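Local coordinates for protein fusolin (Unidentified entomopoxvirus, PDB 4OW5) that probably binds and oxidatively cleaves chitin as a copper-dependent lytic polysaccharide monooxygenase, enhancing virulence and crystallizing in vivo into viral spindles, at residues I83-C93 / Q164-N172. Numbering follows the deposited sequence.
With EDO (1,2-ethanediol), chain H; EDO (1,2-ethanediol), chain B.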
loop_
_atom_site.group_PDB
_atom_site.type_symbol
_atom_site.label_atom_id
_atom_site.label_comp_id
_atom_site.label_asym_id
_atom_site.label_seq_id
_atom_site.Cartn_x
_atom_site.Cartn_y
_atom_site.Cartn_z
ATOM N N ILE A 83 -6.073 -2.848 -33.224
ATOM C CA ILE A 83 -6.498 -2.089 -32.040
ATOM C C ILE A 83 -5.270 -1.536 -31.294
ATOM O O ILE A 83 -5.200 -0.328 -31.005
ATOM C CB ILE A 83 -7.378 -2.936 -31.068
ATOM C CG1 ILE A 83 -8.676 -3.443 -31.742
ATOM C CG2 ILE A 83 -7.716 -2.125 -29.788
ATOM C CD1 ILE A 83 -9.543 -2.364 -32.369
ATOM N N ARG A 84 -4.297 -2.420 -31.008
ATOM C CA ARG A 84 -3.133 -2.054 -30.201
ATOM C C ARG A 84 -2.103 -1.183 -30.924
ATOM O O ARG A 84 -1.353 -0.523 -30.237
ATOM C CB ARG A 84 -2.451 -3.291 -29.631
ATOM C CG ARG A 84 -3.370 -4.087 -28.741
ATOM C CD ARG A 84 -2.659 -5.241 -28.066
ATOM N NE ARG A 84 -3.591 -5.901 -27.152
ATOM C CZ ARG A 84 -3.259 -6.618 -26.083
ATOM N NH1 ARG A 84 -1.983 -6.796 -25.763
ATOM N NH2 ARG A 84 -4.200 -7.168 -25.327
ATOM N N ASN A 85 -2.049 -1.182 -32.256
ATOM C CA ASN A 85 -1.089 -0.371 -33.021
ATOM C C ASN A 85 -1.681 0.837 -33.710
ATOM O O ASN A 85 -0.937 1.780 -33.974
ATOM C CB ASN A 85 -0.422 -1.238 -34.092
ATOM C CG ASN A 85 0.347 -2.397 -33.495
ATOM O OD1 ASN A 85 1.056 -2.242 -32.501
ATOM N ND2 ASN A 85 0.296 -3.560 -34.111
ATOM N N ASN A 86 -2.970 0.813 -34.065
ATOM C CA ASN A 86 -3.588 1.905 -34.835
ATOM C C ASN A 86 -4.737 2.632 -34.149
ATOM O O ASN A 86 -4.961 3.803 -34.443
ATOM C CB ASN A 86 -4.141 1.334 -36.158
ATOM C CG ASN A 86 -3.121 0.641 -37.024
ATOM O OD1 ASN A 86 -1.970 1.079 -37.123
ATOM N ND2 ASN A 86 -3.509 -0.456 -37.672
ATOM N N VAL A 87 -5.515 1.961 -33.324
ATOM C CA VAL A 87 -6.737 2.568 -32.787
ATOM C C VAL A 87 -6.442 3.204 -31.438
ATOM O O VAL A 87 -6.718 4.393 -31.251
ATOM C CB VAL A 87 -7.874 1.524 -32.723
ATOM C CG1 VAL A 87 -9.194 2.158 -32.319
ATOM C CG2 VAL A 87 -8.013 0.809 -34.056
ATOM N N VAL A 88 -5.885 2.421 -30.511
ATOM C CA VAL A 88 -5.473 2.913 -29.182
ATOM C C VAL A 88 -4.008 2.461 -28.933
ATOM O O VAL A 88 -3.741 1.612 -28.073
ATOM C CB VAL A 88 -6.432 2.486 -28.046
ATOM C CG1 VAL A 88 -6.095 3.215 -26.736
ATOM C CG2 VAL A 88 -7.872 2.719 -28.457
ATOM N N PRO A 89 -3.057 3.044 -29.702
ATOM C CA PRO A 89 -1.649 2.674 -29.538
ATOM C C PRO A 89 -1.052 3.218 -28.245
ATOM O O PRO A 89 -0.157 2.598 -27.688
ATOM C CB PRO A 89 -0.989 3.267 -30.776
ATOM C CG PRO A 89 -1.832 4.426 -31.145
ATOM C CD PRO A 89 -3.234 3.985 -30.820
ATOM N N ASN A 90 -1.534 4.371 -27.767
ATOM C CA ASN A 90 -1.026 4.959 -26.541
ATOM C C ASN A 90 -2.106 5.907 -25.999
ATOM O O ASN A 90 -3.184 5.972 -26.598
ATOM C CB ASN A 90 0.317 5.632 -26.809
ATOM C CG ASN A 90 0.334 6.416 -28.088
ATOM O OD1 ASN A 90 -0.481 7.313 -28.286
ATOM N ND2 ASN A 90 1.207 6.065 -29.013
ATOM N N TYR A 91 -1.882 6.530 -24.837
ATOM C CA TYR A 91 -2.895 7.371 -24.170
ATOM C C TYR A 91 -4.167 6.534 -23.963
ATOM O O TYR A 91 -5.276 6.902 -24.372
ATOM C CB TYR A 91 -3.171 8.645 -24.970
ATOM C CG TYR A 91 -2.016 9.618 -24.952
ATOM C CD1 TYR A 91 -1.635 10.251 -23.781
ATOM C CD2 TYR A 91 -1.247 9.839 -26.088
ATOM C CE1 TYR A 91 -0.607 11.184 -23.764
ATOM C CE2 TYR A 91 -0.139 10.695 -26.058
ATOM C CZ TYR A 91 0.147 11.400 -24.902
ATOM O OH TYR A 91 1.152 12.336 -24.847
ATOM N N LEU A 92 -3.976 5.360 -23.358
ATOM C CA LEU A 92 -5.035 4.391 -23.168
ATOM C C LEU A 92 -6.194 4.912 -22.308
ATOM O O LEU A 92 -7.333 4.576 -22.612
ATOM C CB LEU A 92 -4.498 3.082 -22.569
ATOM C CG LEU A 92 -4.038 2.020 -23.583
ATOM C CD1 LEU A 92 -2.809 2.501 -24.350
ATOM C CD2 LEU A 92 -3.744 0.698 -22.883
ATOM N N CYS A 93 -5.936 5.693 -21.240
ATOM C CA CYS A 93 -7.037 6.165 -20.401
ATOM C C CYS A 93 -7.794 7.322 -21.071
ATOM O O CYS A 93 -8.866 7.671 -20.581
ATOM C CB CYS A 93 -6.538 6.557 -19.014
ATOM S SG CYS A 93 -5.756 5.190 -18.095
ATOM N N GLN A 164 2.540 5.254 -17.239
ATOM C CA GLN A 164 1.398 5.341 -18.135
ATOM C C GLN A 164 0.951 3.914 -18.290
ATOM O O GLN A 164 1.793 3.028 -18.242
ATOM C CB GLN A 164 1.724 5.948 -19.504
ATOM C CG GLN A 164 1.480 7.433 -19.642
ATOM C CD GLN A 164 2.491 8.202 -18.878
ATOM O OE1 GLN A 164 3.704 8.113 -19.159
ATOM N NE2 GLN A 164 2.043 8.959 -17.890
ATOM N N VAL A 165 -0.347 3.677 -18.498
ATOM C CA VAL A 165 -0.889 2.340 -18.743
ATOM C C VAL A 165 -0.612 2.013 -20.216
ATOM O O VAL A 165 -0.926 2.839 -21.080
ATOM C CB VAL A 165 -2.430 2.295 -18.437
ATOM C CG1 VAL A 165 -3.057 1.015 -18.974
ATOM C CG2 VAL A 165 -2.707 2.433 -16.946
ATOM N N THR A 166 -0.108 0.816 -20.508
ATOM C CA THR A 166 0.181 0.360 -21.875
ATOM C C THR A 166 -0.368 -1.048 -22.088
ATOM O O THR A 166 -0.537 -1.782 -21.112
ATOM C CB THR A 166 1.710 0.380 -22.139
ATOM O OG1 THR A 166 2.336 -0.593 -21.318
ATOM C CG2 THR A 166 2.341 1.764 -21.917
ATOM N N TRP A 167 -0.562 -1.453 -23.352
ATOM C CA TRP A 167 -1.068 -2.792 -23.660
ATOM C C TRP A 167 -0.091 -3.874 -23.139
ATOM O O TRP A 167 -0.557 -4.905 -22.642
ATOM C CB TRP A 167 -1.380 -2.968 -25.154
ATOM C CG TRP A 167 -2.557 -2.187 -25.630
ATOM C CD1 TRP A 167 -2.547 -1.050 -26.385
ATOM C CD2 TRP A 167 -3.937 -2.499 -25.393
ATOM N NE1 TRP A 167 -3.835 -0.643 -26.638
ATOM C CE2 TRP A 167 -4.707 -1.492 -26.013
ATOM C CE3 TRP A 167 -4.588 -3.438 -24.602
ATOM C CZ2 TRP A 167 -6.100 -1.494 -25.984
ATOM C CZ3 TRP A 167 -5.976 -3.439 -24.574
ATOM C CH2 TRP A 167 -6.714 -2.506 -25.300
ATOM N N GLN A 168 1.233 -3.590 -23.099
ATOM C CA GLN A 168 2.213 -4.563 -22.597
ATOM C C GLN A 168 2.103 -4.754 -21.080
ATOM O O GLN A 168 2.633 -5.732 -20.577
ATOM C CB GLN A 168 3.649 -4.184 -23.003
ATOM C CG GLN A 168 3.860 -4.272 -24.510
ATOM C CD GLN A 168 3.788 -2.897 -25.158
ATOM O OE1 GLN A 168 3.029 -2.009 -24.736
ATOM N NE2 GLN A 168 4.583 -2.676 -26.186
ATOM N N GLN A 169 1.419 -3.854 -20.345
ATOM C CA GLN A 169 1.189 -4.008 -18.911
ATOM C C GLN A 169 -0.211 -4.500 -18.554
ATOM O O GLN A 169 -0.516 -4.521 -17.368
ATOM C CB GLN A 169 1.391 -2.667 -18.194
ATOM C CG GLN A 169 2.831 -2.204 -18.243
ATOM C CD GLN A 169 2.900 -0.816 -17.662
ATOM O OE1 GLN A 169 2.383 0.158 -18.258
ATOM N NE2 GLN A 169 3.421 -0.721 -16.452
ATOM N N LEU A 170 -1.033 -4.900 -19.537
ATOM C CA LEU A 170 -2.405 -5.356 -19.354
ATOM C C LEU A 170 -2.579 -6.858 -19.649
ATOM O O LEU A 170 -2.098 -7.348 -20.650
ATOM C CB LEU A 170 -3.343 -4.551 -20.290
ATOM C CG LEU A 170 -3.580 -3.106 -19.878
ATOM C CD1 LEU A 170 -4.358 -2.377 -20.948
ATOM C CD2 LEU A 170 -4.188 -3.012 -18.494
ATOM N N ILE A 171 -3.320 -7.552 -18.785
ATOM C CA ILE A 171 -3.665 -8.964 -18.879
ATOM C C ILE A 171 -5.170 -9.077 -19.065
ATOM O O ILE A 171 -5.914 -8.578 -18.208
ATOM C CB ILE A 171 -3.253 -9.725 -17.575
ATOM C CG1 ILE A 171 -1.715 -9.657 -17.317
ATOM C CG2 ILE A 171 -3.721 -11.199 -17.649
ATOM C CD1 ILE A 171 -1.373 -9.913 -15.895
ATOM N N ASN A 172 -5.622 -9.764 -20.125
ATOM C CA ASN A 172 -7.050 -9.954 -20.346
ATOM C C ASN A 172 -7.628 -10.935 -19.311
ATOM O O ASN A 172 -7.097 -12.032 -19.137
ATOM C CB ASN A 172 -7.322 -10.459 -21.752
ATOM C CG ASN A 172 -8.791 -10.499 -22.042
ATOM O OD1 ASN A 172 -9.426 -11.536 -21.913
ATOM N ND2 ASN A 172 -9.425 -9.339 -22.157
HETATM C C1 EDO H . -2.543 6.109 -17.428
HETATM O O1 EDO H . -1.711 6.057 -18.535
HETATM C C2 EDO H . -1.887 6.808 -16.231
HETATM O O2 EDO H . -2.496 6.219 -15.107
HETATM C C1 EDO B . -10.008 -14.521 -20.762
HETATM O O1 EDO B . -8.636 -14.218 -20.859
HETATM C C2 EDO B . -10.673 -14.513 -22.147
HETATM O O2 EDO B . -9.758 -14.932 -23.139
HETATM O O HOH W 1 -3.126 -8.671 -23.193
HETATM O O HOH W 2 0.508 0.370 -25.487
HETATM O O HOH W 3 -1.489 5.392 -21.640
#
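The indole of Trp167 is sandwiched between Arg84 on one face and Leu92 on the other. Arg84 supplies the aliphatic part of its chain first: CG sits 3.7 Å from the centroid of the Trp167 five-membered ring, a CH-pi contact 10° off the normal. Because the chain then runs extended from CG to NE, it carries the guanidinium past the rim of the six-membered ring, at the CE3 corner, with NE 3.7 Å from Trp167 CE3 and the two planes 20° apart. Arginine suits this place: its methylenes lie on the indole face, while the flat head overhangs the rim and its NH2 gives a proton to a water that in turn donates to Leu170 O. From the opposite face, Leu92 CD2 stands 3.9 Å from the same five-membered ring centroid, almost exactly on its normal. This methyl also meets Leu170 CD1 tip to tip at 3.7 Å and packs on Val165 CG1, a branched hydrophobic cluster suited to a buried site. At the edge, Trp167 NE1 donates to Val88 O over 2.7 Å, with the acceptor in the indole plane and facing the N-H nearly head-on. Thus the buried pyrrole N-H is satisfied by a carbonyl just past the helix end, which, with the groups on both faces, helps to fix the rotation of the ring. Two further waters join the backbones, one from Pro89 O to Trp167 N, the other from Val165 O to Leu92 N. Tyr152 and Tyr212 meet the indole edge-to-face, and the Cys93–Cys228 disulfide ties residues 83-93 to strand 223-234. Away from the metal-binding histidines, Trp167, on the 3-10 turn 167-169 leading into strand 170-176, joins helix 80-87 and the residues that follow it to strands 147-154 and 209-217 of the fibronectin type III-like beta-sandwich core of this LPMO domain.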